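Local coordinates for dual specificity protein phosphatase 18 (Homo sapiens, PDB 2ESB) that removes phosphate from phosphotyrosine, and less readily from phosphothreonine, in MAP kinase peptides, as a dual-specificity member of the protein-tyrosine phosphatase family, at residues S21-S26 against A117-Y122; T47-V52 against V56-Y61; S77-F82 against S111-L116; G146-L151 against N162-V167. All blocks are in the same frame, centred on the assembly; numbering follows the deposited sequence.

Interaction 1 (S21-S26 against A117-Y122); sequences SQITKS and AYLMKY. With ACT (acetate ion), chain B.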
loop_
_atom_site.group_PDB
_atom_site.type_symbol
_atom_site.label_atom_id
_atom_site.label_comp_id
_atom_site.label_asym_id
_atom_site.label_seq_id
_atom_site.Cartn_x
_atom_site.Cartn_y
_atom_site.Cartn_z
ATOM N N SER A 21 -8.839 1.341 6.967
ATOM C CA SER A 21 -7.858 0.906 7.950
ATOM C C SER A 21 -6.806 2.006 8.068
ATOM O O SER A 21 -6.052 2.265 7.130
ATOM C CB SER A 21 -7.198 -0.400 7.507
ATOM O OG SER A 21 -8.169 -1.416 7.284
ATOM N N GLN A 22 -6.748 2.665 9.219
ATOM C CA GLN A 22 -5.770 3.722 9.387
ATOM C C GLN A 22 -4.380 3.140 9.643
ATOM O O GLN A 22 -4.206 2.293 10.516
ATOM C CB GLN A 22 -6.174 4.660 10.527
ATOM C CG GLN A 22 -5.194 5.827 10.670
ATOM C CD GLN A 22 -5.732 6.973 11.517
ATOM O OE1 GLN A 22 -6.570 6.782 12.386
ATOM N NE2 GLN A 22 -5.227 8.168 11.270
ATOM N N ILE A 23 -3.388 3.590 8.879
ATOM C CA ILE A 23 -2.034 3.076 9.049
ATOM C C ILE A 23 -1.158 4.075 9.798
ATOM O O ILE A 23 -0.383 3.688 10.670
ATOM C CB ILE A 23 -1.374 2.744 7.697
ATOM C CG1 ILE A 23 -2.324 1.913 6.827
ATOM C CG2 ILE A 23 -0.067 1.988 7.933
ATOM C CD1 ILE A 23 -2.886 0.663 7.502
ATOM N N THR A 24 -1.269 5.356 9.454
ATOM C CA THR A 24 -0.493 6.392 10.131
ATOM C C THR A 24 -1.436 7.563 10.324
ATOM O O THR A 24 -2.610 7.470 9.989
ATOM C CB THR A 24 0.700 6.883 9.291
ATOM O OG1 THR A 24 0.208 7.652 8.189
ATOM C CG2 THR A 24 1.535 5.689 8.766
ATOM N N LYS A 25 -0.929 8.669 10.850
ATOM C CA LYS A 25 -1.776 9.833 11.063
ATOM C C LYS A 25 -2.333 10.376 9.751
ATOM O O LYS A 25 -3.367 11.037 9.747
ATOM C CB LYS A 25 -0.994 10.937 11.782
ATOM C CG LYS A 25 0.196 11.487 11.000
ATOM C CD LYS A 25 0.847 12.612 11.777
ATOM C CE LYS A 25 1.825 13.405 10.936
ATOM N NZ LYS A 25 2.297 14.604 11.691
ATOM N N SER A 26 -1.675 10.080 8.632
ATOM C CA SER A 26 -2.147 10.598 7.345
ATOM C C SER A 26 -2.291 9.562 6.231
ATOM O O SER A 26 -2.396 9.920 5.050
ATOM C CB SER A 26 -1.204 11.692 6.851
ATOM O OG SER A 26 0.020 11.126 6.420
ATOM N N ALA A 117 6.096 -0.014 1.135
ATOM C CA ALA A 117 7.205 0.742 0.571
ATOM C C ALA A 117 7.279 2.111 1.228
ATOM O O ALA A 117 8.363 2.593 1.578
ATOM C CB ALA A 117 7.038 0.894 -0.960
ATOM N N TYR A 118 6.123 2.741 1.399
ATOM C CA TYR A 118 6.081 4.059 2.019
ATOM C C TYR A 118 6.615 4.035 3.452
ATOM O O TYR A 118 7.429 4.885 3.832
ATOM C CB TYR A 118 4.650 4.601 2.005
ATOM C CG TYR A 118 4.448 5.785 2.923
ATOM C CD1 TYR A 118 4.930 7.055 2.586
ATOM C CD2 TYR A 118 3.832 5.622 4.158
ATOM C CE1 TYR A 118 4.806 8.127 3.473
ATOM C CE2 TYR A 118 3.699 6.680 5.046
ATOM C CZ TYR A 118 4.192 7.926 4.702
ATOM O OH TYR A 118 4.095 8.952 5.607
ATOM N N LEU A 119 6.154 3.067 4.247
ATOM C CA LEU A 119 6.595 2.963 5.639
ATOM C C LEU A 119 8.107 2.788 5.752
ATOM O O LEU A 119 8.737 3.375 6.632
ATOM C CB LEU A 119 5.889 1.807 6.350
ATOM C CG LEU A 119 4.395 2.005 6.615
ATOM C CD1 LEU A 119 3.791 0.745 7.223
ATOM C CD2 LEU A 119 4.205 3.191 7.555
ATOM N N MET A 120 8.696 1.992 4.865
ATOM C CA MET A 120 10.142 1.802 4.917
ATOM C C MET A 120 10.872 3.098 4.598
ATOM O O MET A 120 11.848 3.458 5.261
ATOM C CB MET A 120 10.606 0.729 3.922
ATOM C CG MET A 120 10.181 -0.690 4.264
ATOM S SD MET A 120 11.092 -1.910 3.267
ATOM C CE MET A 120 10.341 -1.628 1.641
ATOM N N LYS A 121 10.399 3.805 3.581
ATOM C CA LYS A 121 11.066 5.030 3.184
ATOM C C LYS A 121 10.872 6.202 4.124
ATOM O O LYS A 121 11.824 6.926 4.405
ATOM C CB LYS A 121 10.644 5.445 1.770
ATOM C CG LYS A 121 11.435 6.639 1.254
ATOM C CD LYS A 121 11.106 7.027 -0.181
ATOM C CE LYS A 121 12.043 8.170 -0.656
ATOM N NZ LYS A 121 11.948 8.436 -2.139
ATOM N N TYR A 122 9.662 6.388 4.638
ATOM C CA TYR A 122 9.417 7.544 5.496
ATOM C C TYR A 122 9.255 7.343 6.996
ATOM O O TYR A 122 9.194 8.321 7.742
ATOM C CB TYR A 122 8.216 8.327 4.956
ATOM C CG TYR A 122 8.573 9.138 3.742
ATOM C CD1 TYR A 122 8.320 8.659 2.464
ATOM C CD2 TYR A 122 9.233 10.364 3.874
ATOM C CE1 TYR A 122 8.715 9.373 1.340
ATOM C CE2 TYR A 122 9.634 11.085 2.754
ATOM C CZ TYR A 122 9.372 10.579 1.491
ATOM O OH TYR A 122 9.779 11.259 0.372
HETATM C C ACT B . 2.074 8.977 12.965
HETATM O O ACT B . 1.499 8.693 11.889
HETATM O OXT ACT B . 3.178 9.565 13.022
HETATM C CH3 ACT B . 1.354 8.563 14.266
HETATM O O HOH W 1 2.576 8.804 7.770
#
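I23 and T24 face Y118 and L119 where strand 21-24 runs 22° from the direction of helix segment 117-122, the two axes approaching to 10.8 Å. This is helix-on-sheet packing in the alpha/beta fold of the protein-tyrosine phosphatases: 21-24 is an outermost strand of the mixed sheet, and helix 110-122 lies over it. L119 spreads its two methyls over I23 and T24. L119 CD1 meets I23 CG2 at 4.1 Å, with the side chains crossing at about a right angle, while L119 CD2 passes T24 CG2 at 3.9 Å. That same T24 methyl also stands at the edge of the Y118 ring, near its plane. With chi1 at 71°, T24 OG1 sits between the backbone N and the carbonyl carbon, where it accepts from S26 N at 3.1 Å in an ST turn. OG1 also shares a water with the phenol of Y118, 2.7 Å from T24 OG1 and 2.6 Å from Y118 OH, the water lying in the ring plane. Cutting T24 back to an alanine would probably leave S26 N without its acceptor, the water with one anchor fewer and L119 CD2 facing a gap. On the flank of the turn K25 N donates to the O atom of an acetate, probably from the crystallisation liquor, over 2.6 Å with a nearly straight N-H angle of 166°.

Interaction 2 (T47-V52 against V56-Y61); sequences TMVINV and VVNTLY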
loop_
_atom_site.group_PDB
_atom_site.type_symbol
_atom_site.label_atom_id
_atom_site.label_comp_id
_atom_site.label_asym_id
_atom_site.label_seq_id
_atom_site.Cartn_x
_atom_site.Cartn_y
_atom_site.Cartn_z
ATOM N N THR A 47 -8.116 13.566 1.753
ATOM C CA THR A 47 -7.977 14.619 0.739
ATOM C C THR A 47 -7.338 14.123 -0.540
ATOM O O THR A 47 -7.377 14.805 -1.571
ATOM C CB THR A 47 -7.123 15.801 1.253
ATOM O OG1 THR A 47 -5.828 15.330 1.642
ATOM C CG2 THR A 47 -7.789 16.469 2.437
ATOM N N MET A 48 -6.750 12.933 -0.464
ATOM C CA MET A 48 -6.079 12.317 -1.599
ATOM C C MET A 48 -6.435 10.832 -1.674
ATOM O O MET A 48 -6.326 10.113 -0.682
ATOM C CB MET A 48 -4.556 12.451 -1.447
ATOM C CG MET A 48 -3.760 11.888 -2.630
ATOM S SD MET A 48 -3.902 12.943 -4.096
ATOM C CE MET A 48 -3.915 11.723 -5.404
ATOM N N VAL A 49 -6.865 10.387 -2.848
ATOM C CA VAL A 49 -7.213 8.988 -3.061
ATOM C C VAL A 49 -6.322 8.412 -4.159
ATOM O O VAL A 49 -6.296 8.915 -5.288
ATOM C CB VAL A 49 -8.693 8.823 -3.481
ATOM C CG1 VAL A 49 -8.969 7.363 -3.832
ATOM C CG2 VAL A 49 -9.622 9.273 -2.336
ATOM N N ILE A 50 -5.580 7.366 -3.818
ATOM C CA ILE A 50 -4.689 6.716 -4.770
ATOM C C ILE A 50 -5.219 5.314 -5.048
ATOM O O ILE A 50 -5.168 4.431 -4.198
ATOM C CB ILE A 50 -3.251 6.621 -4.228
ATOM C CG1 ILE A 50 -2.728 8.026 -3.892
ATOM C CG2 ILE A 50 -2.358 5.975 -5.279
ATOM C CD1 ILE A 50 -1.264 8.073 -3.409
ATOM N N ASN A 51 -5.741 5.138 -6.252
ATOM C CA ASN A 51 -6.340 3.893 -6.702
ATOM C C ASN A 51 -5.261 3.046 -7.361
ATOM O O ASN A 51 -4.818 3.328 -8.476
ATOM C CB ASN A 51 -7.484 4.251 -7.669
ATOM C CG ASN A 51 -8.155 3.041 -8.307
ATOM O OD1 ASN A 51 -7.676 1.910 -8.232
ATOM N ND2 ASN A 51 -9.271 3.296 -8.972
ATOM N N VAL A 52 -4.828 2.004 -6.657
ATOM C CA VAL A 52 -3.793 1.130 -7.178
ATOM C C VAL A 52 -4.422 -0.075 -7.879
ATOM O O VAL A 52 -4.369 -1.201 -7.390
ATOM C CB VAL A 52 -2.846 0.648 -6.040
ATOM C CG1 VAL A 52 -1.567 0.099 -6.637
ATOM C CG2 VAL A 52 -2.531 1.803 -5.092
ATOM N N VAL A 56 -10.653 -0.882 -10.950
ATOM C CA VAL A 56 -11.581 -0.160 -10.084
ATOM C C VAL A 56 -11.814 1.275 -10.542
ATOM O O VAL A 56 -10.868 2.019 -10.814
ATOM C CB VAL A 56 -11.072 -0.145 -8.617
ATOM C CG1 VAL A 56 -12.101 0.518 -7.700
ATOM C CG2 VAL A 56 -10.781 -1.573 -8.161
ATOM N N VAL A 57 -13.082 1.657 -10.634
ATOM C CA VAL A 57 -13.441 3.011 -11.038
ATOM C C VAL A 57 -13.793 3.847 -9.803
ATOM O O VAL A 57 -14.538 3.394 -8.935
ATOM C CB VAL A 57 -14.658 3.002 -11.981
ATOM C CG1 VAL A 57 -15.200 4.436 -12.137
ATOM C CG2 VAL A 57 -14.265 2.393 -13.330
ATOM N N ASN A 58 -13.247 5.057 -9.717
ATOM C CA ASN A 58 -13.551 5.954 -8.599
ATOM C C ASN A 58 -14.681 6.925 -8.942
ATOM O O ASN A 58 -14.773 7.405 -10.077
ATOM C CB ASN A 58 -12.344 6.840 -8.243
ATOM C CG ASN A 58 -11.264 6.104 -7.491
ATOM O OD1 ASN A 58 -10.146 5.971 -7.971
ATOM N ND2 ASN A 58 -11.597 5.627 -6.293
ATOM N N THR A 59 -15.513 7.222 -7.947
ATOM C CA THR A 59 -16.557 8.228 -8.082
ATOM C C THR A 59 -15.731 9.443 -7.641
ATOM O O THR A 59 -15.060 9.382 -6.615
ATOM C CB THR A 59 -17.700 8.016 -7.068
ATOM O OG1 THR A 59 -18.284 6.720 -7.256
ATOM C CG2 THR A 59 -18.785 9.082 -7.252
ATOM N N LEU A 60 -15.759 10.531 -8.400
ATOM C CA LEU A 60 -14.945 11.691 -8.045
ATOM C C LEU A 60 -15.710 12.725 -7.237
ATOM O O LEU A 60 -16.442 13.543 -7.799
ATOM C CB LEU A 60 -14.392 12.343 -9.319
ATOM C CG LEU A 60 -13.749 11.391 -10.335
ATOM C CD1 LEU A 60 -13.198 12.206 -11.512
ATOM C CD2 LEU A 60 -12.634 10.592 -9.669
ATOM N N TYR A 61 -15.539 12.700 -5.919
ATOM C CA TYR A 61 -16.232 13.654 -5.069
ATOM C C TYR A 61 -15.500 14.983 -4.991
ATOM O O TYR A 61 -14.295 15.069 -5.239
ATOM C CB TYR A 61 -16.434 13.072 -3.671
ATOM C CG TYR A 61 -17.286 11.817 -3.676
ATOM C CD1 TYR A 61 -16.768 10.593 -3.247
ATOM C CD2 TYR A 61 -18.610 11.856 -4.112
ATOM C CE1 TYR A 61 -17.547 9.438 -3.252
ATOM C CE2 TYR A 61 -19.396 10.718 -4.118
ATOM C CZ TYR A 61 -18.866 9.511 -3.688
ATOM O OH TYR A 61 -19.670 8.393 -3.666
#
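V49 makes the first contact, its CG1 lying 4.0 Å from N58 ND2 as the two side chains slide past each other in opposite directions. V49 faces the 56-61 loop, and with CG1 anti to the backbone N (chi1 174°) this methyl is the branch that meets N58. The N58 ND2 that it touches is hydrogen-bonded to H103 NE2 on the adjoining strand 100-103, so the methyl packs beside an amide that is already engaged. I50 turns the other way, onto I86 of helix 83-95, as expected for the next residue of a strand. N51 then points back at the loop and supplies both hydrogen bonds of the contact from ND2: one to V56 O at 2.8 Å, the other to N58 OD1 at 3.0 Å. In each bond ND2 lies well above the plane of the acceptor carbonyl, not on a lone pair. The N51 and N58 amides stand 86° apart, almost perpendicular, and N58 OD1 also comes within 3.2 Å of N51 CB. The other end of the N51 amide is held as well, OD1 being hydrogen-bonded to S53 OG, which is also the partner of V56 N. With both ends engaged, the amide should have little freedom to flip. The side chain of N51 lies about 6 Å from that of C104, the predicted phosphocysteine nucleophile, and H103 precedes that cysteine in the HCX5R signature. A strand-end asparagine thus probably helps to hold the following loop beside the phosphate-binding loop of a protein-tyrosine phosphatase fold.

Interaction 3 (S77-F82 against S111-L116); sequences SRLCDF and SAALCL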
loop_
_atom_site.group_PDB
_atom_site.type_symbol
_atom_site.label_atom_id
_atom_site.label_comp_id
_atom_site.label_asym_id
_atom_site.label_seq_id
_atom_site.Cartn_x
_atom_site.Cartn_y
_atom_site.Cartn_z
ATOM N N SER A 77 3.449 -7.741 -12.488
ATOM C CA SER A 77 3.224 -6.302 -12.540
ATOM C C SER A 77 4.339 -5.528 -11.837
ATOM O O SER A 77 4.692 -5.822 -10.694
ATOM C CB SER A 77 1.872 -5.958 -11.909
ATOM O OG SER A 77 0.821 -6.493 -12.686
ATOM N N ARG A 78 4.876 -4.524 -12.522
ATOM C CA ARG A 78 5.956 -3.715 -11.974
ATOM C C ARG A 78 5.493 -2.615 -11.014
ATOM O O ARG A 78 5.708 -1.428 -11.271
ATOM C CB ARG A 78 6.757 -3.083 -13.118
ATOM C CG ARG A 78 7.406 -4.093 -14.054
ATOM C CD ARG A 78 8.176 -3.378 -15.162
ATOM N NE ARG A 78 9.237 -2.523 -14.628
ATOM C CZ ARG A 78 10.249 -2.971 -13.890
ATOM N NH1 ARG A 78 10.342 -4.263 -13.600
ATOM N NH2 ARG A 78 11.168 -2.131 -13.431
ATOM N N LEU A 79 4.872 -3.003 -9.905
ATOM C CA LEU A 79 4.414 -2.022 -8.931
ATOM C C LEU A 79 5.627 -1.267 -8.426
ATOM O O LEU A 79 5.530 -0.095 -8.053
ATOM C CB LEU A 79 3.741 -2.697 -7.737
ATOM C CG LEU A 79 2.309 -2.320 -7.361
ATOM C CD1 LEU A 79 2.059 -2.836 -5.953
ATOM C CD2 LEU A 79 2.078 -0.810 -7.428
ATOM N N CYS A 80 6.769 -1.952 -8.409
ATOM C CA CYS A 80 8.024 -1.360 -7.948
ATOM C C CYS A 80 8.351 -0.025 -8.615
ATOM O O CYS A 80 8.981 0.833 -7.990
ATOM C CB CYS A 80 9.190 -2.334 -8.155
ATOM S SG CYS A 80 9.374 -2.920 -9.847
ATOM N N ASP A 81 7.930 0.173 -9.865
ATOM C CA ASP A 81 8.217 1.456 -10.526
ATOM C C ASP A 81 7.509 2.617 -9.840
ATOM O O ASP A 81 7.859 3.783 -10.037
ATOM C CB ASP A 81 7.821 1.426 -12.000
ATOM C CG ASP A 81 8.586 0.380 -12.785
ATOM O OD1 ASP A 81 9.704 0.018 -12.362
ATOM O OD2 ASP A 81 8.074 -0.073 -13.826
ATOM N N PHE A 82 6.520 2.305 -9.011
ATOM C CA PHE A 82 5.797 3.353 -8.315
ATOM C C PHE A 82 6.157 3.504 -6.837
ATOM O O PHE A 82 5.662 4.417 -6.186
ATOM C CB PHE A 82 4.285 3.134 -8.449
ATOM C CG PHE A 82 3.791 3.231 -9.858
ATOM C CD1 PHE A 82 3.781 2.114 -10.683
ATOM C CD2 PHE A 82 3.355 4.449 -10.370
ATOM C CE1 PHE A 82 3.343 2.209 -12.003
ATOM C CE2 PHE A 82 2.913 4.557 -11.691
ATOM C CZ PHE A 82 2.909 3.434 -12.508
ATOM N N SER A 111 -2.570 -2.201 -2.919
ATOM C CA SER A 111 -2.410 -1.021 -2.068
ATOM C C SER A 111 -1.499 -1.336 -0.873
ATOM O O SER A 111 -0.703 -0.496 -0.444
ATOM C CB SER A 111 -3.783 -0.497 -1.591
ATOM O OG SER A 111 -4.549 -1.504 -0.935
ATOM N N ALA A 112 -1.594 -2.554 -0.351
ATOM C CA ALA A 112 -0.773 -2.939 0.794
ATOM C C ALA A 112 0.718 -2.855 0.478
ATOM O O ALA A 112 1.509 -2.403 1.303
ATOM C CB ALA A 112 -1.135 -4.350 1.256
ATOM N N ALA A 113 1.099 -3.283 -0.719
ATOM C CA ALA A 113 2.504 -3.248 -1.119
ATOM C C ALA A 113 3.035 -1.821 -1.174
ATOM O O ALA A 113 4.166 -1.554 -0.747
ATOM C CB ALA A 113 2.682 -3.927 -2.480
ATOM N N LEU A 114 2.236 -0.894 -1.700
ATOM C CA LEU A 114 2.695 0.495 -1.766
ATOM C C LEU A 114 2.816 1.074 -0.360
ATOM O O LEU A 114 3.707 1.883 -0.082
ATOM C CB LEU A 114 1.751 1.352 -2.617
ATOM C CG LEU A 114 1.810 1.055 -4.122
ATOM C CD1 LEU A 114 1.122 2.156 -4.891
ATOM C CD2 LEU A 114 3.259 0.970 -4.581
ATOM N N CYS A 115 1.918 0.652 0.526
ATOM C CA CYS A 115 1.954 1.113 1.905
ATOM C C CYS A 115 3.263 0.655 2.562
ATOM O O CYS A 115 3.923 1.439 3.244
ATOM C CB CYS A 115 0.758 0.567 2.683
ATOM S SG CYS A 115 0.817 0.971 4.467
ATOM N N LEU A 116 3.639 -0.610 2.350
ATOM C CA LEU A 116 4.879 -1.125 2.930
ATOM C C LEU A 116 6.083 -0.332 2.428
ATOM O O LEU A 116 6.979 -0.000 3.205
ATOM C CB LEU A 116 5.072 -2.615 2.599
ATOM C CG LEU A 116 3.996 -3.574 3.119
ATOM C CD1 LEU A 116 4.373 -5.007 2.758
ATOM C CD2 LEU A 116 3.844 -3.423 4.637
#
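Helix 110-122, which follows the phosphate-binding loop in the protein-tyrosine phosphatase fold, receives L79 on A113 and L114, and so packs against the loop leading into helix 83-95. The fork of L79 is divided between the two helix residues. L79 CD1 rests on A113 CB at 3.7 Å, and L79 CD2 meets L114 CD2 at 3.6 Å, with L114 CG close behind at 3.8 Å. In this position L79 has a chi1 of -123°, midway between staggered positions, an off-rotamer torsion that probably costs some energy. The loop is shaped by local bonds: F82 N donates to L79 O at 2.8 Å, and R78 is the centre of an inverse gamma turn. R78 NH2 and D81 OD1 form a salt bridge at 2.8 Å, although its hydrogen bonds are weak in angle. Helix 145-159 adds Q150, whose amide is bonded to S77 O and C80 N, and F147, which packs on both L79 and A113. The contact itself joins methyl to methyl in a buried setting, so it probably depends on close fit and exclusion of water, while the polar bonds that set the loop's shape lie beside it.

Interaction 4 (G146-L151 against N162-V167); sequences GFWEQL and NTVHMV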
loop_
_atom_site.group_PDB
_atom_site.type_symbol
_atom_site.label_atom_id
_atom_site.label_comp_id
_atom_site.label_asym_id
_atom_site.label_seq_id
_atom_site.Cartn_x
_atom_site.Cartn_y
_atom_site.Cartn_z
ATOM N N GLY A 146 5.180 -11.833 -6.030
ATOM C CA GLY A 146 6.001 -10.984 -6.880
ATOM C C GLY A 146 6.221 -9.627 -6.215
ATOM O O GLY A 146 7.301 -9.040 -6.298
ATOM N N PHE A 147 5.190 -9.114 -5.555
ATOM C CA PHE A 147 5.319 -7.831 -4.875
ATOM C C PHE A 147 6.299 -7.983 -3.703
ATOM O O PHE A 147 7.042 -7.061 -3.381
ATOM C CB PHE A 147 3.944 -7.349 -4.381
ATOM C CG PHE A 147 2.984 -6.975 -5.496
ATOM C CD1 PHE A 147 1.632 -6.763 -5.226
ATOM C CD2 PHE A 147 3.438 -6.823 -6.807
ATOM C CE1 PHE A 147 0.739 -6.403 -6.246
ATOM C CE2 PHE A 147 2.561 -6.464 -7.836
ATOM C CZ PHE A 147 1.209 -6.253 -7.558
ATOM N N TRP A 148 6.308 -9.149 -3.066
ATOM C CA TRP A 148 7.240 -9.373 -1.971
ATOM C C TRP A 148 8.678 -9.301 -2.488
ATOM O O TRP A 148 9.534 -8.660 -1.877
ATOM C CB TRP A 148 6.975 -10.720 -1.290
ATOM C CG TRP A 148 5.918 -10.622 -0.234
ATOM C CD1 TRP A 148 4.652 -11.119 -0.285
ATOM C CD2 TRP A 148 6.035 -9.944 1.024
ATOM N NE1 TRP A 148 3.965 -10.790 0.863
ATOM C CE2 TRP A 148 4.794 -10.068 1.682
ATOM C CE3 TRP A 148 7.075 -9.239 1.657
ATOM C CZ2 TRP A 148 4.557 -9.513 2.951
ATOM C CZ3 TRP A 148 6.839 -8.685 2.917
ATOM C CH2 TRP A 148 5.590 -8.825 3.549
ATOM N N GLU A 149 8.948 -9.942 -3.621
ATOM C CA GLU A 149 10.293 -9.897 -4.198
ATOM C C GLU A 149 10.666 -8.441 -4.498
ATOM O O GLU A 149 11.809 -8.015 -4.297
ATOM C CB GLU A 149 10.346 -10.702 -5.503
ATOM C CG GLU A 149 10.282 -12.211 -5.343
ATOM C CD GLU A 149 9.920 -12.917 -6.646
ATOM O OE1 GLU A 149 10.408 -12.483 -7.713
ATOM O OE2 GLU A 149 9.156 -13.904 -6.602
ATOM N N GLN A 150 9.700 -7.680 -5.006
ATOM C CA GLN A 150 9.939 -6.274 -5.313
ATOM C C GLN A 150 10.210 -5.470 -4.045
ATOM O O GLN A 150 11.090 -4.597 -4.026
ATOM C CB GLN A 150 8.746 -5.692 -6.073
ATOM C CG GLN A 150 8.697 -6.150 -7.532
ATOM C CD GLN A 150 7.374 -5.829 -8.198
ATOM O OE1 GLN A 150 6.864 -4.724 -8.068
ATOM N NE2 GLN A 150 6.815 -6.797 -8.922
ATOM N N LEU A 151 9.463 -5.772 -2.986
ATOM C CA LEU A 151 9.634 -5.075 -1.703
ATOM C C LEU A 151 10.981 -5.421 -1.063
ATOM O O LEU A 151 11.639 -4.567 -0.472
ATOM C CB LEU A 151 8.484 -5.425 -0.752
ATOM C CG LEU A 151 7.139 -4.773 -1.090
ATOM C CD1 LEU A 151 6.030 -5.419 -0.262
ATOM C CD2 LEU A 151 7.202 -3.273 -0.821
ATOM N N ASN A 162 18.403 -7.017 4.311
ATOM C CA ASN A 162 17.030 -7.516 4.264
ATOM C C ASN A 162 16.584 -8.142 5.578
ATOM O O ASN A 162 17.386 -8.723 6.304
ATOM C CB ASN A 162 16.873 -8.554 3.148
ATOM C CG ASN A 162 16.799 -7.931 1.781
ATOM O OD1 ASN A 162 17.526 -8.328 0.871
ATOM N ND2 ASN A 162 15.911 -6.952 1.620
ATOM N N THR A 163 15.292 -8.029 5.868
ATOM C CA THR A 163 14.720 -8.587 7.084
ATOM C C THR A 163 13.634 -9.597 6.739
ATOM O O THR A 163 13.069 -10.243 7.618
ATOM C CB THR A 163 14.132 -7.487 7.978
ATOM O OG1 THR A 163 13.197 -6.708 7.221
ATOM C CG2 THR A 163 15.249 -6.589 8.506
ATOM N N VAL A 164 13.337 -9.705 5.448
ATOM C CA VAL A 164 12.356 -10.661 4.935
ATOM C C VAL A 164 13.043 -11.331 3.730
ATOM O O VAL A 164 13.726 -10.662 2.954
ATOM C CB VAL A 164 11.058 -9.956 4.475
ATOM C CG1 VAL A 164 10.076 -10.974 3.921
ATOM C CG2 VAL A 164 10.425 -9.203 5.653
ATOM N N HIS A 165 12.879 -12.642 3.588
ATOM C CA HIS A 165 13.509 -13.374 2.487
ATOM C C HIS A 165 12.528 -14.359 1.864
ATOM O O HIS A 165 11.745 -14.982 2.580
ATOM C CB HIS A 165 14.718 -14.169 2.993
ATOM C CG HIS A 165 15.585 -13.413 3.953
ATOM N ND1 HIS A 165 15.196 -13.132 5.244
ATOM C CD2 HIS A 165 16.806 -12.848 3.795
ATOM C CE1 HIS A 165 16.140 -12.427 5.842
ATOM N NE2 HIS A 165 17.129 -12.242 4.984
ATOM N N MET A 166 12.579 -14.497 0.538
ATOM C CA MET A 166 11.708 -15.435 -0.167
ATOM C C MET A 166 12.249 -16.861 0.038
ATOM O O MET A 166 13.457 -17.089 -0.046
ATOM C CB MET A 166 11.684 -15.112 -1.666
ATOM C CG MET A 166 11.161 -13.710 -2.009
ATOM S SD MET A 166 9.516 -13.428 -1.313
ATOM C CE MET A 166 8.495 -14.440 -2.413
ATOM N N VAL A 167 11.360 -17.808 0.315
ATOM C CA VAL A 167 11.757 -19.200 0.515
ATOM C C VAL A 167 10.835 -20.116 -0.285
ATOM O O VAL A 167 9.717 -19.723 -0.648
ATOM C CB VAL A 167 11.690 -19.608 2.014
ATOM C CG1 VAL A 167 12.632 -18.743 2.839
ATOM C CG2 VAL A 167 10.266 -19.483 2.528
#
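M166 reaches W148 and E149 on helix 145-159 from the two-stranded antiparallel sheet formed by 166-167 and 174-175, so this contact fastens the C-terminal part of the chain to a helix of the phosphatase fold. The methionine is curled rather than extended: chi2 -55° and chi3 -74° bend the chain twice, folding its tail against the helix surface. In this shape M166 SD lies 3.7 Å from W148 CB, and M166 CE is 4.2 Å from W148 CB, so the sulfur meets the root of the tryptophan rather than its ring. The same side chain crosses E149 at about a right angle, M166 CG standing 3.8 Å from E149 CG and CE 4.1 Å from that same E149 carbon. The glutamate continues extended beyond CG, contributing aliphatic carbon to the contact. Shortening M166 to an alanine would probably open a gap over W148 CB and leave E149 CG without its neighbour. On the indole it is CE3 and CZ3 of the six-membered ring that V164 meets, the two side chains crossing at about a right angle. The polar end of the indole is also held, since NE1 is hydrogen-bonded to Y178 OH, and L127 of helix 127-137 packs on both W148 and V164. V164, its CG1 anti to the backbone N, brings that methyl 4.1 Å from W148 CZ3 and equally 4.1 Å from W148 CE3.

How the interactions relate
From the N terminus, residues 21-26 open the longest loop, which interaction 1 closes when the chain arrives at 117-122. Two smaller loops are nested within it, one after the other: interaction 2 closes just after strand 48-51, then interaction 3 spans from 77-82 to 111-116. Interaction 4 follows in series, and none of the loops cross. Interactions 1 and 3 share helix 110-122 and touch where I23 packs on C115. V52 bridges interactions 2 and 3 by packing on L79 and L114. Interaction 4 joins interaction 3 through Q150, bonded to the 77-82 loop, and through L116 on L151, and interaction 1 through M120 and L151, tying sheet, helix 110-122, helix 145-159 and C-terminal hairpin into one body.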